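Local coordinates for uncharacterized protein PA2218 (Pseudomonas aeruginosa, PDB 2HDW) that is uncharacterised but has an alpha/beta hydrolase fold and probably acts as a hydrolase, at residues A83-P88 / G124-A129. Numbering follows the deposited sequence.
Sequences ADLYLP and GFVTLA
The Tyr86 ring meets Thr127 obliquely. OG1 of Thr127 lies 3.3 Å from Tyr86 CB and 3.8 Å from ring atom CD2. With chi1 of 64°, this hydroxyl sits between the backbone N and carbonyl carbon of Thr127, beside the root of the ring. Its hydrogen-bond partner is Ala117 O in helix 112-122, which also packs on the ring through Ala117, Gln118 and Ala121. The ring of His68 meets that of Tyr86 with the planes about 50° apart. At the far end of the contact, the Pro88 ring rests on the turn before strand 126-130, its CG 3.6 Å from Gly124 C. Phe125 O lies near this ring and has no hydrogen-bond partner.

Four backbone bonds join the strands. Asp84 and Ala129 exchange one pair, Tyr86 and Thr127 the other. The Thr127 N to Tyr86 O bond is nearly straight, at 174°.

Between these two hydrogen-bonded pairs, Leu85 and Leu128 form a non-hydrogen-bonded pair, on the opposite face from Tyr86. CD1 of Leu128 presses against Ala83 CB at 3.5 Å, tighter than usual van der Waals contact. Leu85 CD1 comes 3.9 Å from Val126 CG1. Leu87 lies alongside Val126, pointing the same way. OD1 of Asp84 is hydrogen-bonded to His68 NE2 and forms a salt bridge with Lys58.

Gly124, with positive phi, closes helix 112-122 in a Schellman motif and leads into strand 126-130. Strand 80-88 joins this strand antiparallel, while strand 96-102 lies parallel on its other side. Strand 80-88 is the one antiparallel strand of an otherwise parallel sheet, the second strand of the alpha/beta hydrolase fold, with strand order 1-2-4-3-5-6-7-8.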
loop_
_atom_site.group_PDB
_atom_site.type_symbol
_atom_site.label_atom_id
_atom_site.label_comp_id
_atom_site.label_asym_id
_atom_site.label_seq_id
_atom_site.Cartn_x
_atom_site.Cartn_y
_atom_site.Cartn_z
ATOM N N ALA A 83 -2.264 -0.775 13.271
ATOM C CA ALA A 83 -1.982 0.467 12.568
ATOM C C ALA A 83 -1.473 1.571 13.483
ATOM O O ALA A 83 -1.612 1.499 14.708
ATOM C CB ALA A 83 -3.239 0.943 11.844
ATOM N N ASP A 84 -0.873 2.588 12.869
ATOM C CA ASP A 84 -0.368 3.748 13.589
ATOM C C ASP A 84 -1.301 4.890 13.222
ATOM O O ASP A 84 -1.563 5.133 12.044
ATOM C CB ASP A 84 1.057 4.104 13.148
ATOM C CG ASP A 84 2.103 3.148 13.695
ATOM O OD1 ASP A 84 2.215 3.036 14.936
ATOM O OD2 ASP A 84 2.822 2.516 12.884
ATOM N N LEU A 85 -1.805 5.577 14.238
ATOM C CA LEU A 85 -2.709 6.700 14.053
ATOM C C LEU A 85 -1.984 7.988 14.432
ATOM O O LEU A 85 -1.397 8.076 15.509
ATOM C CB LEU A 85 -3.934 6.520 14.945
ATOM C CG LEU A 85 -4.966 7.646 15.004
ATOM C CD1 LEU A 85 -5.697 7.763 13.671
ATOM C CD2 LEU A 85 -5.945 7.350 16.123
ATOM N N TYR A 86 -2.028 8.978 13.543
ATOM C CA TYR A 86 -1.377 10.266 13.779
ATOM C C TYR A 86 -2.404 11.389 13.711
ATOM O O TYR A 86 -3.203 11.447 12.776
ATOM C CB TYR A 86 -0.302 10.524 12.717
ATOM C CG TYR A 86 0.789 9.480 12.640
ATOM C CD1 TYR A 86 2.008 9.656 13.303
ATOM C CD2 TYR A 86 0.604 8.317 11.899
ATOM C CE1 TYR A 86 3.020 8.690 13.219
ATOM C CE2 TYR A 86 1.597 7.350 11.812
ATOM C CZ TYR A 86 2.802 7.538 12.470
ATOM O OH TYR A 86 3.770 6.562 12.370
ATOM N N LEU A 87 -2.375 12.283 14.695
ATOM C CA LEU A 87 -3.301 13.413 14.728
ATOM C C LEU A 87 -2.568 14.721 14.987
ATOM O O LEU A 87 -1.550 14.748 15.679
ATOM C CB LEU A 87 -4.357 13.235 15.829
ATOM C CG LEU A 87 -5.257 11.995 15.829
ATOM C CD1 LEU A 87 -4.454 10.779 16.273
ATOM C CD2 LEU A 87 -6.424 12.222 16.778
ATOM N N PRO A 88 -3.074 15.827 14.423
ATOM C CA PRO A 88 -2.450 17.139 14.621
ATOM C C PRO A 88 -2.668 17.539 16.084
ATOM O O PRO A 88 -3.655 17.127 16.691
ATOM C CB PRO A 88 -3.234 18.048 13.665
ATOM C CG PRO A 88 -3.752 17.104 12.610
ATOM C CD PRO A 88 -4.150 15.895 13.419
ATOM N N GLY A 124 -2.172 18.881 8.853
ATOM C CA GLY A 124 -3.531 19.104 9.330
ATOM C C GLY A 124 -4.548 17.985 9.185
ATOM O O GLY A 124 -5.728 18.185 9.475
ATOM N N PHE A 125 -4.118 16.806 8.745
ATOM C CA PHE A 125 -5.050 15.690 8.586
ATOM C C PHE A 125 -4.868 14.643 9.686
ATOM O O PHE A 125 -3.795 14.520 10.269
ATOM C CB PHE A 125 -4.838 15.011 7.220
ATOM C CG PHE A 125 -5.042 15.928 6.037
ATOM C CD1 PHE A 125 -6.291 16.047 5.437
ATOM C CD2 PHE A 125 -3.987 16.689 5.536
ATOM C CE1 PHE A 125 -6.490 16.910 4.351
ATOM C CE2 PHE A 125 -4.176 17.560 4.448
ATOM C CZ PHE A 125 -5.428 17.667 3.859
ATOM N N VAL A 126 -5.933 13.910 9.986
ATOM C CA VAL A 126 -5.848 12.821 10.950
ATOM C C VAL A 126 -5.450 11.683 10.015
ATOM O O VAL A 126 -6.099 11.491 8.991
ATOM C CB VAL A 126 -7.214 12.498 11.579
ATOM C CG1 VAL A 126 -7.147 11.156 12.285
ATOM C CG2 VAL A 126 -7.613 13.593 12.557
ATOM N N THR A 127 -4.398 10.940 10.341
ATOM C CA THR A 127 -3.958 9.874 9.446
ATOM C C THR A 127 -3.745 8.514 10.086
ATOM O O THR A 127 -3.585 8.391 11.302
ATOM C CB THR A 127 -2.662 10.269 8.724
ATOM O OG1 THR A 127 -1.611 10.420 9.685
ATOM C CG2 THR A 127 -2.852 11.583 7.975
ATOM N N LEU A 128 -3.720 7.495 9.237
ATOM C CA LEU A 128 -3.558 6.127 9.690
ATOM C C LEU A 128 -2.757 5.295 8.681
ATOM O O LEU A 128 -3.083 5.266 7.494
ATOM C CB LEU A 128 -4.950 5.523 9.891
ATOM C CG LEU A 128 -5.154 4.135 10.493
ATOM C CD1 LEU A 128 -4.638 4.105 11.928
ATOM C CD2 LEU A 128 -6.640 3.796 10.459
ATOM N N ALA A 129 -1.701 4.640 9.160
ATOM C CA ALA A 129 -0.870 3.766 8.334
ATOM C C ALA A 129 -1.095 2.383 8.945
ATOM O O ALA A 129 -0.895 2.190 10.145
ATOM C CB ALA A 129 0.609 4.171 8.433
#